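Local coordinates for protein alpha-1,4-endofucoidanase (Mariniflexile fucanivorans, PDB 6DLH) that hydrolyses alpha-1,4 linkages inside fucoidan chains as a family 107 glycoside hydrolase, its catalytic domain followed by calcium-binding Ig-like domains, at residues A[562-567]-A[607-612]. Sequence-based numbering, arbitrary orientation.
Sequences EGDVLT and VSDGIL. With CA (calcium ion), chain G.
Asp564 and Asp609 meet at a calcium ion through OD2: Asp564 OD2 lies 2.5 Å from the calcium. Asp609 OD2 lies 2.3 Å from the calcium. Their carboxylate planes stand 74° apart, with Asp564 OD2 and Asp609 OD2 separated by 3.2 Å, a closeness of like charges that the shared cation probably offsets. Glu562 adds OE1, its chain bent at chi2 (75°) to bring the carboxylate to the metal; one water, Gly528 O and Asp560 OD2 complete the shell. On Asp609 OD1, Ile611 N, met nearly along the C-O axis, gives the Asx turn and Leu612 N, from the syn side and out of the carboxylate plane, the Asx motif; with the calcium on OD2 they hold the carboxylate's rotation. Ser608 OG makes an ST turn by accepting from Gly610 N at 2.8 Å. Backbone pairing joins the segments where strands 567-572 and 599-608 run antiparallel: Thr567 and Ser608 form a hydrogen-bonded pair, Thr567 N to Ser608 O at 3.0 Å and Ser608 N to Thr567 O at 2.9 Å. Between the strand pair and the metal, Leu566 carries the apolar packing, setting CD1 against Val607 CG2 at 4.0 Å and CD2 against Asp609 CB at 3.6 Å, with Phe558 touching Leu566 and Val607. An alanine at Leu566 would remove both methyls and is likely to open a gap beside Val607 and Asp609 CB. In this Ig-like domain, calcium ties the loop leading into an edge strand to the turn after its neighbour; without it the clustered carboxylates would probably repel one another.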
ATOM      1  N   GLU A 562      22.183 -17.330   7.182  1.00 42.06           N
ATOM      2  CA  GLU A 562      22.859 -16.427   8.104  1.00 43.00           C
ATOM      3  C   GLU A 562      22.218 -15.042   8.035  1.00 44.10           C
ATOM      4  O   GLU A 562      22.678 -14.117   8.701  1.00 41.55           O
ATOM      5  CB  GLU A 562      24.363 -16.347   7.824  1.00 41.49           C
ATOM      6  CG  GLU A 562      25.078 -17.686   7.922  1.00 41.45           C
ATOM      7  CD  GLU A 562      24.835 -18.615   6.744  1.00 40.97           C
ATOM      8  OE1 GLU A 562      24.871 -18.132   5.586  1.00 35.48           O
ATOM      9  OE2 GLU A 562      24.605 -19.820   6.991  1.00 44.08           O
ATOM     10  N   GLY A 563      21.163 -14.921   7.217  1.00 42.05           N
ATOM     11  CA  GLY A 563      20.416 -13.685   7.062  1.00 42.97           C
ATOM     12  C   GLY A 563      21.245 -12.580   6.410  1.00 42.91           C
ATOM     13  O   GLY A 563      21.001 -11.403   6.660  1.00 41.29           O
ATOM     14  N   ASP A 564      22.223 -12.975   5.583  1.00 44.55           N
ATOM     15  CA  ASP A 564      23.045 -12.040   4.828  1.00 45.97           C
ATOM     16  C   ASP A 564      22.190 -11.364   3.759  1.00 46.96           C
ATOM     17  O   ASP A 564      21.284 -11.986   3.211  1.00 44.78           O
ATOM     18  CB  ASP A 564      24.257 -12.730   4.190  1.00 45.56           C
ATOM     19  CG  ASP A 564      25.217 -13.366   5.185  1.00 46.83           C
ATOM     20  OD1 ASP A 564      25.394 -12.803   6.281  1.00 49.77           O
ATOM     21  OD2 ASP A 564      25.777 -14.425   4.859  1.00 47.59           O
ATOM     22  N   VAL A 565      22.498 -10.089   3.481  1.00 49.13           N
ATOM     23  CA  VAL A 565      21.880  -9.315   2.414  1.00 50.23           C
ATOM     24  C   VAL A 565      22.227  -9.963   1.073  1.00 47.41           C
ATOM     25  O   VAL A 565      23.380 -10.325   0.843  1.00 49.44           O
ATOM     26  CB  VAL A 565      22.289  -7.823   2.473  1.00 53.10           C
ATOM     27  CG1 VAL A 565      23.797  -7.615   2.528  1.00 47.93           C
ATOM     28  CG2 VAL A 565      21.677  -7.003   1.343  1.00 53.17           C
ATOM     29  N   LEU A 566      21.220 -10.084   0.196  1.00 43.17           N
ATOM     30  CA  LEU A 566      21.348 -10.864  -1.026  1.00 42.06           C
ATOM     31  C   LEU A 566      21.155  -9.989  -2.259  1.00 41.22           C
ATOM     32  O   LEU A 566      20.399  -9.022  -2.228  1.00 43.20           O
ATOM     33  CB  LEU A 566      20.319 -12.002  -1.021  1.00 41.47           C
ATOM     34  CG  LEU A 566      20.408 -12.978   0.152  1.00 40.80           C
ATOM     35  CD1 LEU A 566      19.355 -14.067   0.025  1.00 37.37           C
ATOM     36  CD2 LEU A 566      21.802 -13.587   0.254  1.00 40.78           C
ATOM     37  N   THR A 567      21.835 -10.377  -3.344  1.00 40.27           N
ATOM     38  CA  THR A 567      21.694  -9.777  -4.660  1.00 39.68           C
ATOM     39  C   THR A 567      21.337 -10.875  -5.659  1.00 42.41           C
ATOM     40  O   THR A 567      21.950 -11.943  -5.654  1.00 40.64           O
ATOM     41  CB  THR A 567      23.001  -9.099  -5.096  1.00 39.35           C
ATOM     42  OG1 THR A 567      23.421  -8.238  -4.036  1.00 41.38           O
ATOM     43  CG2 THR A 567      22.884  -8.342  -6.403  1.00 34.34           C
ATOM     44  N   VAL A 607      21.904 -15.964  -7.100  1.00 38.78           N
ATOM     45  CA  VAL A 607      21.676 -15.321  -5.818  1.00 39.79           C
ATOM     46  C   VAL A 607      22.991 -15.355  -5.040  1.00 42.63           C
ATOM     47  O   VAL A 607      23.577 -16.424  -4.877  1.00 44.59           O
ATOM     48  CB  VAL A 607      20.518 -15.977  -5.034  1.00 39.50           C
ATOM     49  CG1 VAL A 607      20.779 -17.446  -4.732  1.00 38.13           C
ATOM     50  CG2 VAL A 607      20.186 -15.220  -3.754  1.00 37.01           C
ATOM     51  N   SER A 608      23.436 -14.182  -4.563  1.00 39.53           N
ATOM     52  CA  SER A 608      24.728 -14.053  -3.905  1.00 37.43           C
ATOM     53  C   SER A 608      24.578 -13.352  -2.556  1.00 37.03           C
ATOM     54  O   SER A 608      23.649 -12.567  -2.372  1.00 40.36           O
ATOM     55  CB  SER A 608      25.699 -13.325  -4.796  1.00 37.77           C
ATOM     56  OG  SER A 608      26.792 -12.834  -4.035  1.00 41.47           O
ATOM     57  N   ASP A 609      25.491 -13.637  -1.619  1.00 33.20           N
ATOM     58  CA  ASP A 609      25.549 -12.889  -0.372  1.00 34.40           C
ATOM     59  C   ASP A 609      26.808 -12.020  -0.341  1.00 35.62           C
ATOM     60  O   ASP A 609      27.206 -11.529   0.719  1.00 37.47           O
ATOM     61  CB  ASP A 609      25.371 -13.777   0.870  1.00 33.46           C
ATOM     62  CG  ASP A 609      26.503 -14.759   1.140  1.00 34.85           C
ATOM     63  OD1 ASP A 609      27.588 -14.597   0.517  1.00 32.47           O
ATOM     64  OD2 ASP A 609      26.290 -15.692   1.974  1.00 31.41           O
ATOM     65  N   GLY A 610      27.434 -11.846  -1.506  1.00 32.15           N
ATOM     66  CA  GLY A 610      28.698 -11.134  -1.573  1.00 36.69           C
ATOM     67  C   GLY A 610      29.933 -12.028  -1.432  1.00 38.64           C
ATOM     68  O   GLY A 610      31.027 -11.601  -1.785  1.00 39.80           O
ATOM     69  N   ILE A 611      29.774 -13.250  -0.899  1.00 39.22           N
ATOM     70  CA  ILE A 611      30.896 -14.162  -0.718  1.00 37.47           C
ATOM     71  C   ILE A 611      30.642 -15.450  -1.501  1.00 38.48           C
ATOM     72  O   ILE A 611      31.442 -15.813  -2.363  1.00 39.48           O
ATOM     73  CB  ILE A 611      31.193 -14.438   0.775  1.00 37.73           C
ATOM     74  CG1 ILE A 611      31.536 -13.163   1.552  1.00 37.95           C
ATOM     75  CG2 ILE A 611      32.270 -15.509   0.939  1.00 35.17           C
ATOM     76  CD1 ILE A 611      31.446 -13.321   3.068  1.00 39.98           C
ATOM     77  N   LEU A 612      29.545 -16.149  -1.171  1.00 40.20           N
ATOM     78  CA  LEU A 612      29.141 -17.359  -1.880  1.00 41.39           C
ATOM     79  C   LEU A 612      27.844 -17.094  -2.644  1.00 43.74           C
ATOM     80  O   LEU A 612      27.106 -16.162  -2.315  1.00 42.59           O
ATOM     81  CB  LEU A 612      28.967 -18.514  -0.884  1.00 40.82           C
ATOM     82  CG  LEU A 612      30.182 -18.838  -0.014  1.00 41.22           C
ATOM     83  CD1 LEU A 612      29.809 -19.776   1.127  1.00 41.17           C
ATOM     84  CD2 LEU A 612      31.310 -19.427  -0.844  1.00 39.84           C
TER
HETATM   85 CA    CA G 806      25.361 -16.671   3.852  1.00 42.08          CA
HETATM   86  O   HOH W   1      27.888 -16.838   4.324  1.00 23.39           O